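Local coordinates for probable arylamine n-acetyl transferase (Mycobacterium abscessus, PDB 4GUZ), which probably transfers an acetyl group from acetyl-coenzyme A to the amino group of arylamines, at residues Q39-L44 with S137-P141. Numbering follows the deposited sequence.
Sequences QRGHVL and SPLAP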
ATOM      1  N   GLN A  39       5.612  10.164  -3.700  1.00 18.10           N
ATOM      2  CA  GLN A  39       4.422   9.341  -3.569  1.00 16.66           C
ATOM      3  C   GLN A  39       3.858   8.929  -4.947  1.00 18.71           C
ATOM      4  O   GLN A  39       3.557   7.754  -5.139  1.00 16.52           O
ATOM      5  CB  GLN A  39       3.352  10.050  -2.738  1.00 17.48           C
ATOM      6  CG  GLN A  39       2.108   9.172  -2.582  1.00 17.59           C
ATOM      7  CD  GLN A  39       1.271   9.439  -1.363  1.00 21.75           C
ATOM      8  OE1 GLN A  39       1.690  10.090  -0.408  1.00 15.96           O
ATOM      9  NE2 GLN A  39       0.144   8.752  -1.287  1.00 17.43           N
ATOM     10  N   ARG A  40       3.717   9.874  -5.898  1.00 17.74           N
ATOM     11  CA  ARG A  40       3.177   9.535  -7.213  1.00 17.94           C
ATOM     12  C   ARG A  40       4.008   8.439  -7.890  1.00 22.47           C
ATOM     13  O   ARG A  40       3.441   7.463  -8.366  1.00 21.79           O
ATOM     14  CB  ARG A  40       3.066  10.779  -8.118  1.00 17.48           C
ATOM     15  CG  ARG A  40       2.180  10.532  -9.336  1.00 20.86           C
ATOM     16  CD  ARG A  40       2.031  11.761 -10.200  1.00 22.15           C
ATOM     17  NE  ARG A  40       1.453  11.463 -11.518  1.00 26.46           N
ATOM     18  CZ  ARG A  40       0.199  11.721 -11.874  1.00 29.95           C
ATOM     19  NH1 ARG A  40      -0.650  12.258 -11.004  1.00 21.06           N
ATOM     20  NH2 ARG A  40      -0.215  11.454 -13.106  1.00 18.00           N
ATOM     21  N   GLY A  41       5.330   8.596  -7.897  1.00 19.13           N
ATOM     22  CA  GLY A  41       6.238   7.625  -8.502  1.00 18.84           C
ATOM     23  C   GLY A  41       6.200   6.272  -7.811  1.00 20.34           C
ATOM     24  O   GLY A  41       6.225   5.237  -8.482  1.00 20.34           O
ATOM     25  N   HIS A  42       6.152   6.269  -6.474  1.00 15.48           N
ATOM     26  CA  HIS A  42       6.132   5.030  -5.674  1.00 15.93           C
ATOM     27  C   HIS A  42       4.856   4.241  -5.977  1.00 17.97           C
ATOM     28  O   HIS A  42       4.928   3.056  -6.342  1.00 16.90           O
ATOM     29  CB  HIS A  42       6.267   5.318  -4.150  1.00 15.68           C
ATOM     30  CG  HIS A  42       6.158   4.095  -3.281  1.00 17.64           C
ATOM     31  ND1 HIS A  42       7.256   3.569  -2.636  1.00 18.80           N
ATOM     32  CD2 HIS A  42       5.081   3.304  -3.030  1.00 18.20           C
ATOM     33  CE1 HIS A  42       6.825   2.475  -2.027  1.00 18.29           C
ATOM     34  NE2 HIS A  42       5.521   2.278  -2.239  1.00 18.55           N
ATOM     35  N   VAL A  43       3.704   4.913  -5.859  1.00 14.10           N
ATOM     36  CA  VAL A  43       2.389   4.293  -6.054  1.00 14.04           C
ATOM     37  C   VAL A  43       2.271   3.738  -7.490  1.00 18.24           C
ATOM     38  O   VAL A  43       1.851   2.602  -7.655  1.00 17.52           O
ATOM     39  CB  VAL A  43       1.237   5.264  -5.683  1.00 16.33           C
ATOM     40  CG1 VAL A  43      -0.118   4.671  -6.035  1.00 17.29           C
ATOM     41  CG2 VAL A  43       1.288   5.618  -4.204  1.00 15.97           C
ATOM     42  N   LEU A  44       2.751   4.480  -8.489  1.00 17.27           N
ATOM     43  CA  LEU A  44       2.665   4.037  -9.877  1.00 17.63           C
ATOM     44  C   LEU A  44       3.625   2.883 -10.253  1.00 22.19           C
ATOM     45  O   LEU A  44       3.250   2.046 -11.073  1.00 21.47           O
ATOM     46  CB  LEU A  44       2.917   5.218 -10.827  1.00 17.78           C
ATOM     47  CG  LEU A  44       1.761   6.208 -10.981  1.00 24.16           C
ATOM     48  CD1 LEU A  44       2.185   7.419 -11.805  1.00 24.90           C
ATOM     49  CD2 LEU A  44       0.513   5.535 -11.572  1.00 27.06           C
ATOM     50  N   SER A 137      -3.956   2.886  -3.907  1.00 15.97           N
ATOM     51  CA  SER A 137      -3.503   3.980  -3.094  1.00 14.30           C
ATOM     52  C   SER A 137      -3.728   5.360  -3.705  1.00 18.30           C
ATOM     53  O   SER A 137      -3.637   5.530  -4.923  1.00 15.68           O
ATOM     54  CB  SER A 137      -1.998   3.827  -2.855  1.00 18.54           C
ATOM     55  OG  SER A 137      -1.748   3.192  -1.616  1.00 27.50           O
ATOM     56  N   PRO A 138      -3.915   6.385  -2.843  1.00 16.39           N
ATOM     57  CA  PRO A 138      -3.916   7.754  -3.340  1.00 16.46           C
ATOM     58  C   PRO A 138      -2.588   8.025  -4.031  1.00 19.23           C
ATOM     59  O   PRO A 138      -1.544   7.494  -3.612  1.00 15.36           O
ATOM     60  CB  PRO A 138      -4.055   8.580  -2.056  1.00 17.76           C
ATOM     61  CG  PRO A 138      -4.749   7.674  -1.106  1.00 21.07           C
ATOM     62  CD  PRO A 138      -4.068   6.372  -1.373  1.00 17.23           C
ATOM     63  N   LEU A 139      -2.633   8.778  -5.144  1.00 17.67           N
ATOM     64  CA  LEU A 139      -1.428   9.064  -5.921  1.00 17.63           C
ATOM     65  C   LEU A 139      -0.711  10.265  -5.361  1.00 22.24           C
ATOM     66  O   LEU A 139       0.379  10.581  -5.816  1.00 21.68           O
ATOM     67  CB  LEU A 139      -1.756   9.283  -7.404  1.00 17.55           C
ATOM     68  CG  LEU A 139      -2.386   8.098  -8.152  1.00 21.30           C
ATOM     69  CD1 LEU A 139      -2.926   8.537  -9.474  1.00 22.16           C
ATOM     70  CD2 LEU A 139      -1.387   6.995  -8.402  1.00 24.21           C
ATOM     71  N   ALA A 140      -1.310  10.941  -4.371  1.00 18.39           N
ATOM     72  CA  ALA A 140      -0.675  12.128  -3.805  1.00 18.21           C
ATOM     73  C   ALA A 140      -0.843  12.168  -2.290  1.00 19.87           C
ATOM     74  O   ALA A 140      -1.847  11.634  -1.792  1.00 18.51           O
ATOM     75  CB  ALA A 140      -1.285  13.375  -4.432  1.00 18.27           C
ATOM     76  N   PRO A 141       0.087  12.818  -1.537  1.00 15.86           N
ATOM     77  CA  PRO A 141      -0.140  12.987  -0.091  1.00 15.07           C
ATOM     78  C   PRO A 141      -1.435  13.751   0.135  1.00 18.59           C
ATOM     79  O   PRO A 141      -1.839  14.540  -0.719  1.00 20.49           O
ATOM     80  CB  PRO A 141       1.074  13.803   0.379  1.00 17.22           C
ATOM     81  CG  PRO A 141       2.054  13.732  -0.732  1.00 22.35           C
ATOM     82  CD  PRO A 141       1.306  13.545  -1.980  1.00 18.01           C
TER
HETATM   83  O   HOH W   1      -1.872   9.804   0.661  1.00 15.43           O
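Q39, on helix 32-45, reaches across to the loop that joins strands 126-130 and 142-143 and binds its backbone. NE2 donates to the carbonyl O of P138 at 3.1 Å; the N-H points fairly straight (159°), yet it arrives from above the carbonyl plane. The other N-H goes to a water, 3.0 Å from NE2, which donates to A140 O. With CG anti to the backbone N (chi1 -179°), the amide lies alongside the A140-P141 peptide. Glutamine suits this place because its length carries a two-hydrogen amide to the loop, serving P138 O directly and A140 O through the water.

In the apolar half, L139 CD2 packs on V43 CG1 at 3.6 Å, the two side chains crossing at about a right angle, and L44 CD2 also touches L139 CD2, at 4.0 Å. Leucine fits because, though its first bond does not head for the helix, its long branched chain carries CD2 in to both residues. V43, branched at CB, spreads both methyls over the loop: CG2 lies 3.4 Å from P138 O, while CG1 meets S137 CB at 3.8 Å. R40 adds a CA-H...O contact to L139 O; its guanidinium pairs with E153.

The chemistry thus combines a buried glutamine amide bonded to loop carbonyls, directly and through water, with leucine-valine packing, which probably helps hold in place a loop whose P138 touches D131, probably the aspartate of the family's Cys-His-Asp triad.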